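Local coordinates for chromosome-partitioning protein ParB (Caulobacter vibrioides NA1000, PDB 6S6H) that takes part in chromosome partition and binds DNA at the origin of replication, here through its DNA-binding domain on the centromeric parS site, at residues V4-I9 with F34-E39; V52-R57 with H78-A83. All coordinates share one frame; numbering follows the deposited sequence.

Interaction 1. Residues V4-I9 with F34-E39; sequences VLEIGI and FERTQE. With nucleotides of chain D.
Glu6 of helix 4-11 reaches into the turn after helix 20-34, where its side chain meets both Phe34 and Arg36. Its CG sits over one face of the Phe34 ring, 3.5 Å from the centroid and almost on the ring normal, a CH-pi contact. Beyond CG the glutamate chain is extended, which lays the carboxylate along the same face, its plane only 9° from that of the ring; Glu6 OE1 ends 3.3 Å from Phe34 CD1. The other oxygen, OE2, forms a salt bridge with Arg36 NH1, met at the edge of the guanidinium and near its plane; the carboxylate itself is turned 76° from that plane. The modelled separation of Glu6 OE2 and Arg36 NH1, 2.4 Å, is very short and the bond angle poor, so its exact length is doubtful. A bend at chi3 (88°) swings the guanidinium out to Glu6, while Arg36 NE is satisfied by Asn40 OD1.

Glu35, with positive phi, closes helix 20-34 in a Schellman motif, and Thr37 N-caps the next helix, its OG1 accepting from Asn40 N. At that N-terminus Gln38 N donates to OP2 of DT3 of chain D (2.9 Å), and Gln38 NE2 to OP2 of DG4 of chain D (2.7 Å). Gln38 OE1 takes a weak hydrogen bond from Arg49. The contact thus ties helix 4-11 to the turn between helices 20-34 and 38-45, with Ile9 resting on Leu30 of helix 20-34 and Gln38 packing against helix 49-57.

Interaction 2. Residues V52-R57 with H78-A83; sequences VANTMR and HARAIA. With nucleotides of chain D; nucleotides of chain C.
Helix 49-57 is the recognition helix of the ParB helix-turn-helix, following helix 38-45, and with helix 76-81 it forms a base-reading surface in which Asn54 and Arg80 touch. The aliphatic part of the arginine lies against the amide, Arg80 CD being 3.6 Å from Asn54 CG, with the amide and guanidinium planes 45° apart. CG of Arg80 stands anti to its own backbone N (chi1 -172°) and the chain bends at chi3, carrying the guanidinium past Asn54 to DG13 of chain C. There Arg80 NH1 donates to N7 of DG13 of chain C at 3.0 Å and Arg80 NH2 to its O6 at 2.8 Å, the two-pronged reading of a guanine from the major groove.

Asn54 uses both ends of its amide. Asn54 ND2 donates to O4 of DT6 of chain D at 2.9 Å, while OD1 accepts from Arg57 NH1 of the same helix; this second bond probably helps fix which way round the amide lies. Arg57 in turn holds the DNA backbone: its NE donates to OP2 of DT5 of chain D at 2.6 Å, and O5' of that nucleotide lies over one face of the guanidinium. The two arginines thus serve different strands, one a phosphate and the other a base, with Arg57 NH1 and Arg80 NE 5.6 Å apart. Helix 76-81 is backed by helices 88-98 and 102-110. At the far end of the contact CB of Ala83 approaches Arg57 NH2 to 3.5 Å, and the same NH2 donates to a water 2.6 Å away.

Overall arrangement
Interaction 1 and interaction 2 follow each other along the chain, their centres about 21 Å apart, and both lie in the DNA-binding domain; in interaction 1 the DNA is met by Thr37 and Gln38 and not by the Glu6 contact itself. Gln38 connects them: its OE1 packs 3.3 Å from Ala53 CB and its NE2 3.6 Å from Met56 CE, as helices 38-45 and 49-57 meet in the helix-turn-helix. Along chain D the protein contacts run on from DT3 and DG4, held at their phosphates in interaction 1, to DT5 and DT6 in interaction 2, where bases of both strands are also read. Interaction 1 is a surface contact; interaction 2 is buried.

Interaction 1. Residues V4-I9 with F34-E39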
ATOM      1  N   VAL B   4      -3.213  20.175 -21.849  1.00 63.63           N
ATOM      2  CA  VAL B   4      -3.320  20.002 -20.365  1.00 61.63           C
ATOM      3  C   VAL B   4      -4.413  18.977 -20.030  1.00 59.23           C
ATOM      4  O   VAL B   4      -4.355  18.401 -18.922  1.00 58.34           O
ATOM      5  CB  VAL B   4      -3.571  21.340 -19.638  1.00 62.85           C
ATOM      6  CG1 VAL B   4      -2.438  22.330 -19.866  1.00 64.31           C
ATOM      7  CG2 VAL B   4      -4.911  21.964 -20.003  1.00 63.91           C
ATOM      8  N   LEU B   5      -5.367  18.763 -20.940  1.00 58.26           N
ATOM      9  CA  LEU B   5      -6.501  17.811 -20.773  1.00 56.64           C
ATOM     10  C   LEU B   5      -5.960  16.401 -20.506  1.00 54.56           C
ATOM     11  O   LEU B   5      -6.432  15.779 -19.536  1.00 52.78           O
ATOM     12  CB  LEU B   5      -7.385  17.843 -22.026  1.00 57.58           C
ATOM     13  CG  LEU B   5      -8.553  18.832 -21.998  1.00 58.66           C
ATOM     14  CD1 LEU B   5      -8.133  20.184 -21.440  1.00 59.74           C
ATOM     15  CD2 LEU B   5      -9.152  18.995 -23.384  1.00 59.88           C
ATOM     16  N   GLU B   6      -5.011  15.928 -21.322  1.00 54.39           N
ATOM     17  CA  GLU B   6      -4.389  14.579 -21.189  1.00 53.32           C
ATOM     18  C   GLU B   6      -3.768  14.433 -19.797  1.00 52.20           C
ATOM     19  O   GLU B   6      -3.976  13.381 -19.167  1.00 51.03           O
ATOM     20  CB  GLU B   6      -3.294  14.350 -22.234  1.00 53.97           C
ATOM     21  CG  GLU B   6      -3.804  14.276 -23.660  1.00 54.95           C
ATOM     22  CD  GLU B   6      -2.743  13.942 -24.698  1.00 55.49           C
ATOM     23  OE1 GLU B   6      -3.087  13.908 -25.897  1.00 55.99           O
ATOM     24  OE2 GLU B   6      -1.579  13.714 -24.309  1.00 55.02           O
ATOM     25  N   ILE B   7      -3.025  15.450 -19.352  1.00 52.78           N
ATOM     26  CA  ILE B   7      -2.237  15.430 -18.083  1.00 52.32           C
ATOM     27  C   ILE B   7      -3.196  15.262 -16.898  1.00 51.13           C
ATOM     28  O   ILE B   7      -2.942  14.376 -16.061  1.00 49.76           O
ATOM     29  CB  ILE B   7      -1.353  16.688 -17.962  1.00 53.90           C
ATOM     30  CG1 ILE B   7      -0.180  16.621 -18.944  1.00 54.84           C
ATOM     31  CG2 ILE B   7      -0.877  16.893 -16.530  1.00 53.46           C
ATOM     32  CD1 ILE B   7       0.638  17.889 -19.038  1.00 56.45           C
ATOM     33  N   GLY B   8      -4.250  16.078 -16.841  1.00 51.40           N
ATOM     34  CA  GLY B   8      -5.270  16.040 -15.774  1.00 50.88           C
ATOM     35  C   GLY B   8      -5.941  14.679 -15.676  1.00 49.62           C
ATOM     36  O   GLY B   8      -6.145  14.203 -14.544  1.00 49.04           O
ATOM     37  N   ILE B   9      -6.271  14.075 -16.822  1.00 49.44           N
ATOM     38  CA  ILE B   9      -6.939  12.741 -16.918  1.00 48.59           C
ATOM     39  C   ILE B   9      -6.001  11.675 -16.342  1.00 47.69           C
ATOM     40  O   ILE B   9      -6.477  10.847 -15.541  1.00 47.28           O
ATOM     41  CB  ILE B   9      -7.345  12.430 -18.374  1.00 48.77           C
ATOM     42  CG1 ILE B   9      -8.474  13.349 -18.845  1.00 49.94           C
ATOM     43  CG2 ILE B   9      -7.715  10.963 -18.542  1.00 47.89           C
ATOM     44  CD1 ILE B   9      -8.667  13.362 -20.340  1.00 50.82           C
ATOM     45  N   PHE B  34      -2.944   8.381 -26.352  1.00 51.21           N
ATOM     46  CA  PHE B  34      -2.115   9.614 -26.251  1.00 51.99           C
ATOM     47  C   PHE B  34      -0.660   9.305 -26.621  1.00 52.04           C
ATOM     48  O   PHE B  34       0.164  10.244 -26.607  1.00 52.27           O
ATOM     49  CB  PHE B  34      -2.206  10.235 -24.856  1.00 51.50           C
ATOM     50  CG  PHE B  34      -3.596  10.613 -24.412  1.00 51.66           C
ATOM     51  CD1 PHE B  34      -4.576  10.964 -25.329  1.00 52.51           C
ATOM     52  CD2 PHE B  34      -3.917  10.650 -23.064  1.00 51.28           C
ATOM     53  CE1 PHE B  34      -5.848  11.317 -24.907  1.00 52.74           C
ATOM     54  CE2 PHE B  34      -5.189  11.007 -22.645  1.00 51.33           C
ATOM     55  CZ  PHE B  34      -6.153  11.338 -23.567  1.00 51.96           C
ATOM     56  N   GLU B  35      -0.364   8.039 -26.936  1.00 51.85           N
ATOM     57  CA  GLU B  35       0.957   7.581 -27.446  1.00 52.32           C
ATOM     58  C   GLU B  35       2.043   8.008 -26.453  1.00 51.69           C
ATOM     59  O   GLU B  35       2.989   8.703 -26.867  1.00 52.67           O
ATOM     60  CB  GLU B  35       1.198   8.147 -28.846  1.00 54.05           C
ATOM     61  CG  GLU B  35       0.076   7.843 -29.819  1.00 55.03           C
ATOM     62  CD  GLU B  35       0.267   8.484 -31.179  1.00 57.14           C
ATOM     63  OE1 GLU B  35      -0.506   9.408 -31.504  1.00 58.90           O
ATOM     64  OE2 GLU B  35       1.195   8.065 -31.902  1.00 57.72           O
ATOM     65  N   ARG B  36       1.886   7.617 -25.187  1.00 50.37           N
ATOM     66  CA  ARG B  36       2.804   7.976 -24.074  1.00 50.14           C
ATOM     67  C   ARG B  36       3.432   6.692 -23.528  1.00 48.66           C
ATOM     68  O   ARG B  36       2.748   5.650 -23.540  1.00 48.26           O
ATOM     69  CB  ARG B  36       2.045   8.759 -22.996  1.00 50.49           C
ATOM     70  CG  ARG B  36       1.324   9.994 -23.522  1.00 51.75           C
ATOM     71  CD  ARG B  36       0.452  10.681 -22.487  1.00 51.84           C
ATOM     72  NE  ARG B  36       1.200  11.669 -21.718  1.00 52.20           N
ATOM     73  CZ  ARG B  36       1.069  12.991 -21.806  1.00 52.92           C
ATOM     74  NH1 ARG B  36       0.189  13.540 -22.626  1.00 53.61           N
ATOM     75  NH2 ARG B  36       1.825  13.766 -21.049  1.00 53.49           N
ATOM     76  N   THR B  37       4.693   6.765 -23.093  1.00 48.09           N
ATOM     77  CA  THR B  37       5.471   5.615 -22.556  1.00 47.01           C
ATOM     78  C   THR B  37       5.059   5.345 -21.105  1.00 45.60           C
ATOM     79  O   THR B  37       4.406   6.209 -20.498  1.00 45.52           O
ATOM     80  CB  THR B  37       6.983   5.868 -22.640  1.00 47.59           C
ATOM     81  OG1 THR B  37       7.304   7.001 -21.829  1.00 48.04           O
ATOM     82  CG2 THR B  37       7.467   6.089 -24.056  1.00 48.26           C
ATOM     83  N   GLN B  38       5.447   4.184 -20.575  1.00 44.92           N
ATOM     84  CA  GLN B  38       5.355   3.848 -19.128  1.00 44.08           C
ATOM     85  C   GLN B  38       6.087   4.932 -18.321  1.00 44.76           C
ATOM     86  O   GLN B  38       5.545   5.372 -17.282  1.00 44.08           O
ATOM     87  CB  GLN B  38       5.957   2.468 -18.854  1.00 42.97           C
ATOM     88  CG  GLN B  38       5.166   1.311 -19.457  1.00 42.33           C
ATOM     89  CD  GLN B  38       5.682  -0.034 -19.002  1.00 41.49           C
ATOM     90  OE1 GLN B  38       6.755  -0.138 -18.410  1.00 40.67           O
ATOM     91  NE2 GLN B  38       4.914  -1.079 -19.271  1.00 40.69           N
ATOM     92  N   GLU B  39       7.267   5.346 -18.799  1.00 45.63           N
ATOM     93  CA  GLU B  39       8.131   6.383 -18.171  1.00 46.56           C
ATOM     94  C   GLU B  39       7.376   7.714 -18.086  1.00 46.75           C
ATOM     95  O   GLU B  39       7.466   8.359 -17.028  1.00 46.76           O
ATOM     96  CB  GLU B  39       9.428   6.549 -18.970  1.00 47.62           C
ATOM     97  CG  GLU B  39      10.347   7.633 -18.433  1.00 48.56           C
ATOM     98  CD  GLU B  39      10.847   7.407 -17.018  1.00 48.96           C
ATOM     99  OE1 GLU B  39      11.150   8.406 -16.334  1.00 50.20           O
ATOM    100  OE2 GLU B  39      10.942   6.232 -16.603  1.00 48.76           O
TER
ATOM    101  P    DT D   3       6.978   1.497 -23.274  1.00 49.46           P
ATOM    102  OP1  DT D   3       5.697   1.506 -24.024  1.00 50.30           O
ATOM    103  OP2  DT D   3       7.216   2.493 -22.200  1.00 48.24           O
ATOM    104  O5'  DT D   3       7.170   0.035 -22.672  1.00 48.28           O
ATOM    105  C5'  DT D   3       7.290  -1.115 -23.537  1.00 48.38           C
ATOM    106  C4'  DT D   3       7.805  -2.312 -22.773  1.00 47.34           C
ATOM    107  O4'  DT D   3       9.160  -2.081 -22.322  1.00 46.77           O
ATOM    108  C3'  DT D   3       7.001  -2.693 -21.519  1.00 46.36           C
ATOM    109  O3'  DT D   3       6.468  -4.018 -21.666  1.00 47.24           O
ATOM    110  C2'  DT D   3       8.014  -2.601 -20.388  1.00 44.98           C
ATOM    111  C1'  DT D   3       9.318  -2.803 -21.118  1.00 45.43           C
ATOM    112  N1   DT D   3      10.526  -2.303 -20.428  1.00 44.96           N
ATOM    113  C2   DT D   3      11.486  -3.223 -20.070  1.00 44.53           C
ATOM    114  O2   DT D   3      11.382  -4.418 -20.295  1.00 44.76           O
ATOM    115  N3   DT D   3      12.580  -2.690 -19.434  1.00 44.15           N
ATOM    116  C4   DT D   3      12.802  -1.362 -19.124  1.00 44.12           C
ATOM    117  O4   DT D   3      13.835  -1.035 -18.545  1.00 44.00           O
ATOM    118  C5   DT D   3      11.752  -0.452 -19.524  1.00 44.13           C
ATOM    119  C7   DT D   3      11.907   1.008 -19.231  1.00 44.12           C
ATOM    120  C6   DT D   3      10.679  -0.961 -20.145  1.00 44.70           C
ATOM    121  P    DG D   4       5.678  -4.735 -20.458  1.00 46.22           P
ATOM    122  OP1  DG D   4       4.528  -5.476 -21.037  1.00 47.22           O
ATOM    123  OP2  DG D   4       5.425  -3.727 -19.397  1.00 45.86           O
ATOM    124  O5'  DG D   4       6.740  -5.805 -19.943  1.00 45.15           O
ATOM    125  C5'  DG D   4       7.098  -6.929 -20.771  1.00 45.47           C
ATOM    126  C4'  DG D   4       7.792  -7.992 -19.953  1.00 45.07           C
ATOM    127  O4'  DG D   4       9.047  -7.479 -19.446  1.00 44.42           O
ATOM    128  C3'  DG D   4       7.017  -8.477 -18.730  1.00 44.41           C
ATOM    129  O3'  DG D   4       7.197  -9.886 -18.574  1.00 44.56           O
ATOM    130  C2'  DG D   4       7.624  -7.679 -17.592  1.00 43.26           C
ATOM    131  C1'  DG D   4       9.071  -7.540 -18.030  1.00 43.81           C
ATOM    132  N9   DG D   4       9.739  -6.336 -17.551  1.00 43.32           N
ATOM    133  C8   DG D   4       9.349  -5.035 -17.759  1.00 42.85           C
ATOM    134  N7   DG D   4      10.161  -4.165 -17.224  1.00 42.58           N
ATOM    135  C5   DG D   4      11.152  -4.936 -16.635  1.00 42.59           C
ATOM    136  C6   DG D   4      12.306  -4.549 -15.907  1.00 42.91           C
ATOM    137  O6   DG D   4      12.693  -3.409 -15.625  1.00 42.62           O
ATOM    138  N1   DG D   4      13.044  -5.653 -15.493  1.00 44.12           N
ATOM    139  C2   DG D   4      12.712  -6.963 -15.744  1.00 44.86           C
ATOM    140  N2   DG D   4      13.552  -7.891 -15.259  1.00 46.31           N
ATOM    141  N3   DG D   4      11.638  -7.337 -16.420  1.00 44.33           N
ATOM    142  C4   DG D   4      10.909  -6.279 -16.833  1.00 43.38           C
TER

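Interaction 2. Residues V52-R57 with H78-A83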
ATOM      1  N   VAL B  52       4.080   1.429 -12.733  1.00 41.27           N
ATOM      2  CA  VAL B  52       3.139   1.574 -13.886  1.00 41.62           C
ATOM      3  C   VAL B  52       3.082   0.236 -14.635  1.00 41.65           C
ATOM      4  O   VAL B  52       1.957  -0.231 -14.932  1.00 41.62           O
ATOM      5  CB  VAL B  52       3.555   2.737 -14.809  1.00 42.03           C
ATOM      6  CG1 VAL B  52       2.733   2.774 -16.089  1.00 42.27           C
ATOM      7  CG2 VAL B  52       3.484   4.076 -14.089  1.00 42.41           C
ATOM      8  N   ALA B  53       4.251  -0.356 -14.908  1.00 41.65           N
ATOM      9  CA  ALA B  53       4.416  -1.645 -15.618  1.00 41.61           C
ATOM     10  C   ALA B  53       3.726  -2.767 -14.831  1.00 41.07           C
ATOM     11  O   ALA B  53       2.916  -3.502 -15.429  1.00 41.49           O
ATOM     12  CB  ALA B  53       5.885  -1.940 -15.811  1.00 42.02           C
ATOM     13  N   ASN B  54       4.050  -2.902 -13.544  1.00 40.78           N
ATOM     14  CA  ASN B  54       3.541  -3.995 -12.673  1.00 40.87           C
ATOM     15  C   ASN B  54       2.017  -3.871 -12.542  1.00 41.05           C
ATOM     16  O   ASN B  54       1.342  -4.915 -12.549  1.00 41.12           O
ATOM     17  CB  ASN B  54       4.241  -4.016 -11.310  1.00 40.51           C
ATOM     18  CG  ASN B  54       5.610  -4.668 -11.357  1.00 40.73           C
ATOM     19  OD1 ASN B  54       5.865  -5.544 -12.181  1.00 40.32           O
ATOM     20  ND2 ASN B  54       6.496  -4.258 -10.464  1.00 40.81           N
ATOM     21  N   THR B  55       1.497  -2.644 -12.440  1.00 41.00           N
ATOM     22  CA  THR B  55       0.041  -2.358 -12.347  1.00 41.29           C
ATOM     23  C   THR B  55      -0.658  -2.944 -13.582  1.00 41.35           C
ATOM     24  O   THR B  55      -1.619  -3.708 -13.399  1.00 41.57           O
ATOM     25  CB  THR B  55      -0.221  -0.856 -12.168  1.00 41.48           C
ATOM     26  OG1 THR B  55       0.396  -0.439 -10.950  1.00 41.22           O
ATOM     27  CG2 THR B  55      -1.692  -0.510 -12.118  1.00 41.51           C
ATOM     28  N   MET B  56      -0.173  -2.634 -14.786  1.00 41.68           N
ATOM     29  CA  MET B  56      -0.826  -3.032 -16.067  1.00 42.33           C
ATOM     30  C   MET B  56      -0.641  -4.534 -16.331  1.00 42.15           C
ATOM     31  O   MET B  56      -1.582  -5.145 -16.880  1.00 42.22           O
ATOM     32  CB  MET B  56      -0.283  -2.215 -17.242  1.00 42.96           C
ATOM     33  CG  MET B  56      -0.762  -0.774 -17.218  1.00 43.12           C
ATOM     34  SD  MET B  56      -0.132   0.230 -18.578  1.00 43.96           S
ATOM     35  CE  MET B  56       1.634  -0.020 -18.392  1.00 43.88           C
ATOM     36  N   ARG B  57       0.498  -5.112 -15.931  1.00 42.07           N
ATOM     37  CA  ARG B  57       0.798  -6.569 -16.055  1.00 42.33           C
ATOM     38  C   ARG B  57      -0.338  -7.410 -15.451  1.00 41.82           C
ATOM     39  O   ARG B  57      -0.564  -8.532 -15.951  1.00 41.93           O
ATOM     40  CB  ARG B  57       2.126  -6.917 -15.372  1.00 42.83           C
ATOM     41  CG  ARG B  57       3.355  -6.654 -16.230  1.00 43.45           C
ATOM     42  CD  ARG B  57       4.644  -7.051 -15.535  1.00 44.07           C
ATOM     43  NE  ARG B  57       4.644  -8.471 -15.191  1.00 44.67           N
ATOM     44  CZ  ARG B  57       4.872  -8.986 -13.982  1.00 44.42           C
ATOM     45  NH1 ARG B  57       5.165  -8.210 -12.951  1.00 44.36           N
ATOM     46  NH2 ARG B  57       4.815 -10.298 -13.818  1.00 44.71           N
ATOM     47  N   HIS B  78      -0.039 -10.045  -3.777  1.00 39.51           N
ATOM     48  CA  HIS B  78      -0.242 -11.505  -3.982  1.00 40.33           C
ATOM     49  C   HIS B  78      -0.317 -11.810  -5.482  1.00 40.54           C
ATOM     50  O   HIS B  78       0.440 -12.683  -5.953  1.00 40.30           O
ATOM     51  CB  HIS B  78      -1.506 -11.988  -3.255  1.00 40.65           C
ATOM     52  CG  HIS B  78      -1.417 -11.930  -1.766  1.00 40.97           C
ATOM     53  ND1 HIS B  78      -2.071 -10.963  -1.030  1.00 40.59           N
ATOM     54  CD2 HIS B  78      -0.756 -12.707  -0.879  1.00 41.59           C
ATOM     55  CE1 HIS B  78      -1.816 -11.142   0.249  1.00 41.25           C
ATOM     56  NE2 HIS B  78      -1.012 -12.209   0.368  1.00 41.75           N
ATOM     57  N   ALA B  79      -1.196 -11.100  -6.199  1.00 40.82           N
ATOM     58  CA  ALA B  79      -1.505 -11.305  -7.634  1.00 40.86           C
ATOM     59  C   ALA B  79      -0.235 -11.145  -8.479  1.00 41.30           C
ATOM     60  O   ALA B  79       0.034 -12.034  -9.317  1.00 41.89           O
ATOM     61  CB  ALA B  79      -2.577 -10.338  -8.067  1.00 40.51           C
ATOM     62  N   ARG B  80       0.506 -10.052  -8.275  1.00 41.10           N
ATOM     63  CA  ARG B  80       1.758  -9.736  -9.017  1.00 41.00           C
ATOM     64  C   ARG B  80       2.794 -10.843  -8.775  1.00 42.03           C
ATOM     65  O   ARG B  80       3.463 -11.250  -9.746  1.00 42.15           O
ATOM     66  CB  ARG B  80       2.295  -8.376  -8.570  1.00 40.66           C
ATOM     67  CG  ARG B  80       3.459  -7.851  -9.398  1.00 40.61           C
ATOM     68  CD  ARG B  80       4.070  -6.639  -8.725  1.00 40.54           C
ATOM     69  NE  ARG B  80       4.718  -6.999  -7.470  1.00 40.92           N
ATOM     70  CZ  ARG B  80       4.946  -6.172  -6.449  1.00 40.92           C
ATOM     71  NH1 ARG B  80       4.562  -4.906  -6.502  1.00 40.52           N
ATOM     72  NH2 ARG B  80       5.551  -6.626  -5.365  1.00 41.32           N
ATOM     73  N   ALA B  81       2.898 -11.328  -7.532  1.00 42.86           N
ATOM     74  CA  ALA B  81       3.889 -12.338  -7.090  1.00 43.90           C
ATOM     75  C   ALA B  81       3.706 -13.662  -7.847  1.00 44.59           C
ATOM     76  O   ALA B  81       4.695 -14.402  -7.942  1.00 45.40           O
ATOM     77  CB  ALA B  81       3.791 -12.538  -5.595  1.00 44.26           C
ATOM     78  N   ILE B  82       2.503 -13.946  -8.363  1.00 45.24           N
ATOM     79  CA  ILE B  82       2.158 -15.227  -9.056  1.00 46.36           C
ATOM     80  C   ILE B  82       1.871 -14.981 -10.546  1.00 46.51           C
ATOM     81  O   ILE B  82       1.444 -15.947 -11.221  1.00 46.97           O
ATOM     82  CB  ILE B  82       0.963 -15.915  -8.362  1.00 46.79           C
ATOM     83  CG1 ILE B  82      -0.326 -15.091  -8.459  1.00 46.32           C
ATOM     84  CG2 ILE B  82       1.307 -16.257  -6.924  1.00 47.15           C
ATOM     85  CD1 ILE B  82      -1.562 -15.837  -8.010  1.00 46.87           C
ATOM     86  N   ALA B  83       2.100 -13.758 -11.045  1.00 46.58           N
ATOM     87  CA  ALA B  83       1.702 -13.305 -12.404  1.00 46.57           C
ATOM     88  C   ALA B  83       2.483 -14.061 -13.489  1.00 47.56           C
ATOM     89  O   ALA B  83       1.894 -14.326 -14.554  1.00 47.45           O
ATOM     90  CB  ALA B  83       1.898 -11.813 -12.538  1.00 45.82           C
TER
ATOM     91  P    DT D   5       6.297 -10.702 -17.537  1.00 45.51           P
ATOM     92  OP1  DT D   5       6.218 -12.111 -18.002  1.00 46.57           O
ATOM     93  OP2  DT D   5       5.038  -9.938 -17.311  1.00 45.04           O
ATOM     94  O5'  DT D   5       7.163 -10.646 -16.199  1.00 44.45           O
ATOM     95  C5'  DT D   5       8.438 -11.301 -16.152  1.00 45.20           C
ATOM     96  C4'  DT D   5       9.232 -10.888 -14.934  1.00 44.76           C
ATOM     97  O4'  DT D   5       9.505  -9.474 -14.934  1.00 43.45           O
ATOM     98  C3'  DT D   5       8.602 -11.179 -13.568  1.00 44.51           C
ATOM     99  O3'  DT D   5       9.187 -12.385 -13.062  1.00 46.01           O
ATOM    100  C2'  DT D   5       8.965  -9.961 -12.725  1.00 43.12           C
ATOM    101  C1'  DT D   5       9.919  -9.184 -13.617  1.00 43.30           C
ATOM    102  N1   DT D   5       9.935  -7.719 -13.453  1.00 43.01           N
ATOM    103  C2   DT D   5      11.003  -7.163 -12.787  1.00 43.31           C
ATOM    104  O2   DT D   5      11.905  -7.828 -12.309  1.00 45.80           O
ATOM    105  N3   DT D   5      10.967  -5.795 -12.688  1.00 42.50           N
ATOM    106  C4   DT D   5       9.995  -4.947 -13.184  1.00 41.76           C
ATOM    107  O4   DT D   5      10.100  -3.734 -13.023  1.00 41.20           O
ATOM    108  C5   DT D   5       8.908  -5.597 -13.881  1.00 41.90           C
ATOM    109  C7   DT D   5       7.810  -4.758 -14.455  1.00 41.82           C
ATOM    110  C6   DT D   5       8.934  -6.933 -13.983  1.00 42.63           C
ATOM    111  P    DT D   6       8.698 -13.026 -11.678  1.00 46.91           P
ATOM    112  OP1  DT D   6       8.790 -14.505 -11.800  1.00 48.22           O
ATOM    113  OP2  DT D   6       7.405 -12.393 -11.296  1.00 45.57           O
ATOM    114  O5'  DT D   6       9.815 -12.545 -10.650  1.00 45.44           O
ATOM    115  C5'  DT D   6      11.203 -12.809 -10.905  1.00 46.16           C
ATOM    116  C4'  DT D   6      12.067 -12.151  -9.855  1.00 45.14           C
ATOM    117  O4'  DT D   6      11.968 -10.715  -9.986  1.00 43.50           O
ATOM    118  C3'  DT D   6      11.698 -12.480  -8.407  1.00 45.07           C
ATOM    119  O3'  DT D   6      12.892 -12.843  -7.703  1.00 46.34           O
ATOM    120  C2'  DT D   6      11.052 -11.202  -7.893  1.00 43.04           C
ATOM    121  C1'  DT D   6      11.738 -10.126  -8.719  1.00 42.50           C
ATOM    122  N1   DT D   6      10.974  -8.876  -8.936  1.00 40.89           N
ATOM    123  C2   DT D   6      11.626  -7.674  -8.761  1.00 40.44           C
ATOM    124  O2   DT D   6      12.791  -7.590  -8.410  1.00 40.88           O
ATOM    125  N3   DT D   6      10.854  -6.564  -9.009  1.00 39.34           N
ATOM    126  C4   DT D   6       9.535  -6.540  -9.422  1.00 38.93           C
ATOM    127  O4   DT D   6       8.972  -5.464  -9.609  1.00 38.61           O
ATOM    128  C5   DT D   6       8.919  -7.835  -9.596  1.00 39.16           C
ATOM    129  C7   DT D   6       7.491  -7.906 -10.037  1.00 39.00           C
ATOM    130  C6   DT D   6       9.661  -8.924  -9.354  1.00 40.25           C
TER
ATOM    131  P    DG C  13       0.766   1.736  -3.986  1.00 37.70           P
ATOM    132  OP1  DG C  13       0.131   3.059  -3.747  1.00 37.95           O
ATOM    133  OP2  DG C  13       0.175   0.792  -4.973  1.00 38.27           O
ATOM    134  O5'  DG C  13       2.293   1.996  -4.358  1.00 38.72           O
ATOM    135  C5'  DG C  13       3.074   2.907  -3.565  1.00 38.73           C
ATOM    136  C4'  DG C  13       4.550   2.678  -3.796  1.00 39.12           C
ATOM    137  O4'  DG C  13       4.903   1.316  -3.462  1.00 38.26           O
ATOM    138  C3'  DG C  13       5.031   2.910  -5.232  1.00 40.20           C
ATOM    139  O3'  DG C  13       6.068   3.896  -5.144  1.00 42.23           O
ATOM    140  C2'  DG C  13       5.467   1.528  -5.703  1.00 39.65           C
ATOM    141  C1'  DG C  13       5.857   0.858  -4.402  1.00 39.14           C
ATOM    142  N9   DG C  13       5.842  -0.603  -4.371  1.00 38.25           N
ATOM    143  C8   DG C  13       4.850  -1.434  -4.831  1.00 37.81           C
ATOM    144  N7   DG C  13       5.097  -2.697  -4.615  1.00 37.36           N
ATOM    145  C5   DG C  13       6.317  -2.701  -3.953  1.00 37.75           C
ATOM    146  C6   DG C  13       7.096  -3.784  -3.460  1.00 37.64           C
ATOM    147  O6   DG C  13       6.853  -4.996  -3.513  1.00 37.48           O
ATOM    148  N1   DG C  13       8.266  -3.338  -2.855  1.00 37.91           N
ATOM    149  C2   DG C  13       8.645  -2.022  -2.741  1.00 38.18           C
ATOM    150  N2   DG C  13       9.814  -1.794  -2.128  1.00 39.08           N
ATOM    151  N3   DG C  13       7.927  -1.004  -3.190  1.00 38.32           N
ATOM    152  C4   DG C  13       6.785  -1.414  -3.782  1.00 38.20           C
TER
HETATM  153  O   HOH W   1       5.541 -10.721 -11.314  1.00 38.33           O